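Local atomic coordinates of phosphoserine aminotransferase (Bacillus alcalophilus, PDB entry 1W23), a protein that catalyses the reversible, pyridoxal-phosphate-dependent transamination between phosphoserine and 2-oxoglutarate that yields 3-phosphohydroxypyruvate and glutamate, a step of serine biosynthesis. Residues F136-N139 with E140-Y144. Residues are numbered along the deposited sequence; the frame is centred on the assembly and turned at random.
Sequences FQLN and ENDAY
Three donors grip OD2 of D142: the backbone N of N139 at 3.0 Å from OD2, and, from elsewhere in the chain, ND2 of N95 and NE2 of H166. The N139 N-H points almost straight at this oxygen (171°) but meets it from above the carboxylate plane. OD1 of D142 takes ND2 of N139 at 2.9 Å on its syn side and lies in the plane of that amide. Amide and carboxylate planes stand 88° apart, not stacked; N139 binds both oxygens through its backbone N and ND2. CG of D142 is anti to its carbonyl carbon (chi1 -74°), which swings the carboxylate back toward N139, its CG 3.2 Å from N139 O. In the opposite sense, D142 N donates to N139 O at 3.0 Å. With an alanine in place of D142, the N139 amide would probably lose its OD1 acceptor, and the N139 N-H, N95 and H166 the oxygen on which they converge. The backbone angles of E140 and N141 make this a type I beta turn from N139 to D142, closed by the i+3 to i bond and leading at the surface into strand 142-148 of the mixed seven-stranded sheet of this class-V aminotransferase.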
ATOM      1  N   PHE A 136     -19.685 -26.875 -14.279  1.00 16.58           N
ATOM      2  CA  PHE A 136     -18.270 -26.510 -14.338  1.00 16.15           C
ATOM      3  C   PHE A 136     -17.502 -27.519 -15.173  1.00 16.80           C
ATOM      4  O   PHE A 136     -17.556 -28.744 -14.999  1.00 20.09           O
ATOM      5  CB  PHE A 136     -17.631 -26.494 -12.960  1.00 16.53           C
ATOM      6  CG  PHE A 136     -18.033 -25.343 -12.048  1.00 15.81           C
ATOM      7  CD1 PHE A 136     -19.079 -24.480 -12.292  1.00 19.02           C
ATOM      8  CD2 PHE A 136     -17.306 -25.185 -10.870  1.00 19.87           C
ATOM      9  CE1 PHE A 136     -19.356 -23.457 -11.364  1.00 18.22           C
ATOM     10  CE2 PHE A 136     -17.570 -24.166 -10.013  1.00 20.90           C
ATOM     11  CZ  PHE A 136     -18.590 -23.316 -10.247  1.00 17.76           C
ATOM     12  N   GLN A 137     -16.764 -26.951 -16.137  1.00 14.73           N
ATOM     13  CA  GLN A 137     -15.933 -27.724 -17.049  1.00 15.54           C
ATOM     14  C   GLN A 137     -14.487 -27.642 -16.516  1.00 14.11           C
ATOM     15  O   GLN A 137     -13.839 -26.594 -16.569  1.00 15.45           O
ATOM     16  CB  GLN A 137     -16.045 -27.224 -18.475  1.00 18.75           C
ATOM     17  CG  GLN A 137     -17.511 -27.235 -18.943  1.00 30.98           C
ATOM     18  CD  GLN A 137     -18.223 -28.568 -18.695  1.00 44.34           C
ATOM     19  OE1 GLN A 137     -19.321 -28.735 -18.146  1.00 54.32           O
ATOM     20  NE2 GLN A 137     -17.563 -29.652 -19.134  1.00 54.90           N
ATOM     21  N   LEU A 138     -14.028 -28.773 -15.998  1.00 14.42           N
ATOM     22  CA  LEU A 138     -12.742 -28.911 -15.345  1.00 14.32           C
ATOM     23  C   LEU A 138     -11.764 -29.643 -16.244  1.00 15.29           C
ATOM     24  O   LEU A 138     -12.177 -30.476 -17.098  1.00 18.28           O
ATOM     25  CB  LEU A 138     -12.910 -29.618 -14.011  1.00 15.55           C
ATOM     26  CG  LEU A 138     -13.929 -29.030 -13.035  1.00 16.36           C
ATOM     27  CD1 LEU A 138     -14.000 -29.889 -11.775  1.00 19.47           C
ATOM     28  CD2 LEU A 138     -13.615 -27.547 -12.776  1.00 16.19           C
ATOM     29  N   ASN A 139     -10.463 -29.384 -16.045  1.00 14.18           N
ATOM     30  CA  ASN A 139      -9.430 -30.005 -16.866  1.00 14.42           C
ATOM     31  C   ASN A 139      -8.463 -30.720 -15.948  1.00 14.73           C
ATOM     32  O   ASN A 139      -8.131 -30.191 -14.865  1.00 14.51           O
ATOM     33  CB  ASN A 139      -8.630 -28.962 -17.689  1.00 14.12           C
ATOM     34  CG  ASN A 139      -9.555 -28.099 -18.512  1.00 14.77           C
ATOM     35  OD1 ASN A 139     -10.135 -28.563 -19.506  1.00 17.13           O
ATOM     36  ND2 ASN A 139      -9.752 -26.853 -18.105  1.00 14.55           N
ATOM     37  N   GLU A 140      -7.981 -31.896 -16.361  1.00 16.38           N
ATOM     38  CA  GLU A 140      -7.016 -32.647 -15.538  1.00 17.21           C
ATOM     39  C   GLU A 140      -5.733 -31.823 -15.233  1.00 15.27           C
ATOM     40  O   GLU A 140      -5.126 -32.031 -14.172  1.00 18.87           O
ATOM     41  CB  GLU A 140      -6.691 -33.941 -16.249  1.00 23.94           C
ATOM     42  CG  GLU A 140      -5.953 -33.895 -17.647  1.00 31.26           C
ATOM     43  CD  GLU A 140      -5.571 -35.341 -18.027  1.00 36.55           C
ATOM     44  OE1 GLU A 140      -6.193 -36.176 -18.800  1.00 25.94           O
ATOM     45  OE2 GLU A 140      -4.450 -35.672 -17.466  1.00 25.70           O
ATOM     46  N   ASN A 141      -5.374 -30.958 -16.169  1.00 13.63           N
ATOM     47  CA  ASN A 141      -4.162 -30.162 -16.012  1.00 14.11           C
ATOM     48  C   ASN A 141      -4.480 -28.747 -15.553  1.00 14.11           C
ATOM     49  O   ASN A 141      -3.654 -27.827 -15.763  1.00 15.53           O
ATOM     50  CB  ASN A 141      -3.338 -30.174 -17.304  1.00 16.31           C
ATOM     51  CG  ASN A 141      -4.055 -29.593 -18.517  1.00 15.28           C
ATOM     52  OD1 ASN A 141      -5.256 -29.874 -18.702  1.00 16.02           O
ATOM     53  ND2 ASN A 141      -3.375 -28.843 -19.375  1.00 17.83           N
ATOM     54  N   ASP A 142      -5.636 -28.501 -14.933  1.00 14.35           N
ATOM     55  CA  ASP A 142      -5.863 -27.218 -14.267  1.00 12.80           C
ATOM     56  C   ASP A 142      -4.791 -26.965 -13.223  1.00 12.92           C
ATOM     57  O   ASP A 142      -4.510 -27.801 -12.347  1.00 14.20           O
ATOM     58  CB  ASP A 142      -7.235 -27.168 -13.594  1.00 13.05           C
ATOM     59  CG  ASP A 142      -8.398 -27.025 -14.537  1.00 13.05           C
ATOM     60  OD1 ASP A 142      -8.237 -26.551 -15.693  1.00 13.73           O
ATOM     61  OD2 ASP A 142      -9.540 -27.357 -14.103  1.00 14.24           O
ATOM     62  N   ALA A 143      -4.207 -25.760 -13.258  1.00 12.62           N
ATOM     63  CA  ALA A 143      -3.327 -25.293 -12.173  1.00 13.19           C
ATOM     64  C   ALA A 143      -4.161 -24.921 -10.939  1.00 12.72           C
ATOM     65  O   ALA A 143      -3.706 -25.025  -9.778  1.00 13.87           O
ATOM     66  CB  ALA A 143      -2.512 -24.095 -12.631  1.00 15.17           C
ATOM     67  N   TYR A 144      -5.377 -24.458 -11.147  1.00 12.12           N
ATOM     68  CA  TYR A 144      -6.303 -23.982 -10.124  1.00 11.49           C
ATOM     69  C   TYR A 144      -7.616 -23.735 -10.792  1.00 11.11           C
ATOM     70  O   TYR A 144      -7.722 -23.632 -12.016  1.00 11.35           O
ATOM     71  CB  TYR A 144      -5.754 -22.712  -9.479  1.00 11.90           C
ATOM     72  CG  TYR A 144      -5.440 -21.554 -10.378  1.00 11.43           C
ATOM     73  CD1 TYR A 144      -4.102 -21.328 -10.750  1.00 12.70           C
ATOM     74  CD2 TYR A 144      -6.413 -20.702 -10.878  1.00 11.08           C
ATOM     75  CE1 TYR A 144      -3.767 -20.283 -11.592  1.00 13.07           C
ATOM     76  CE2 TYR A 144      -6.084 -19.675 -11.726  1.00 11.25           C
ATOM     77  CZ  TYR A 144      -4.779 -19.445 -12.075  1.00 12.70           C
ATOM     78  OH  TYR A 144      -4.410 -18.415 -12.911  1.00 13.63           O
TER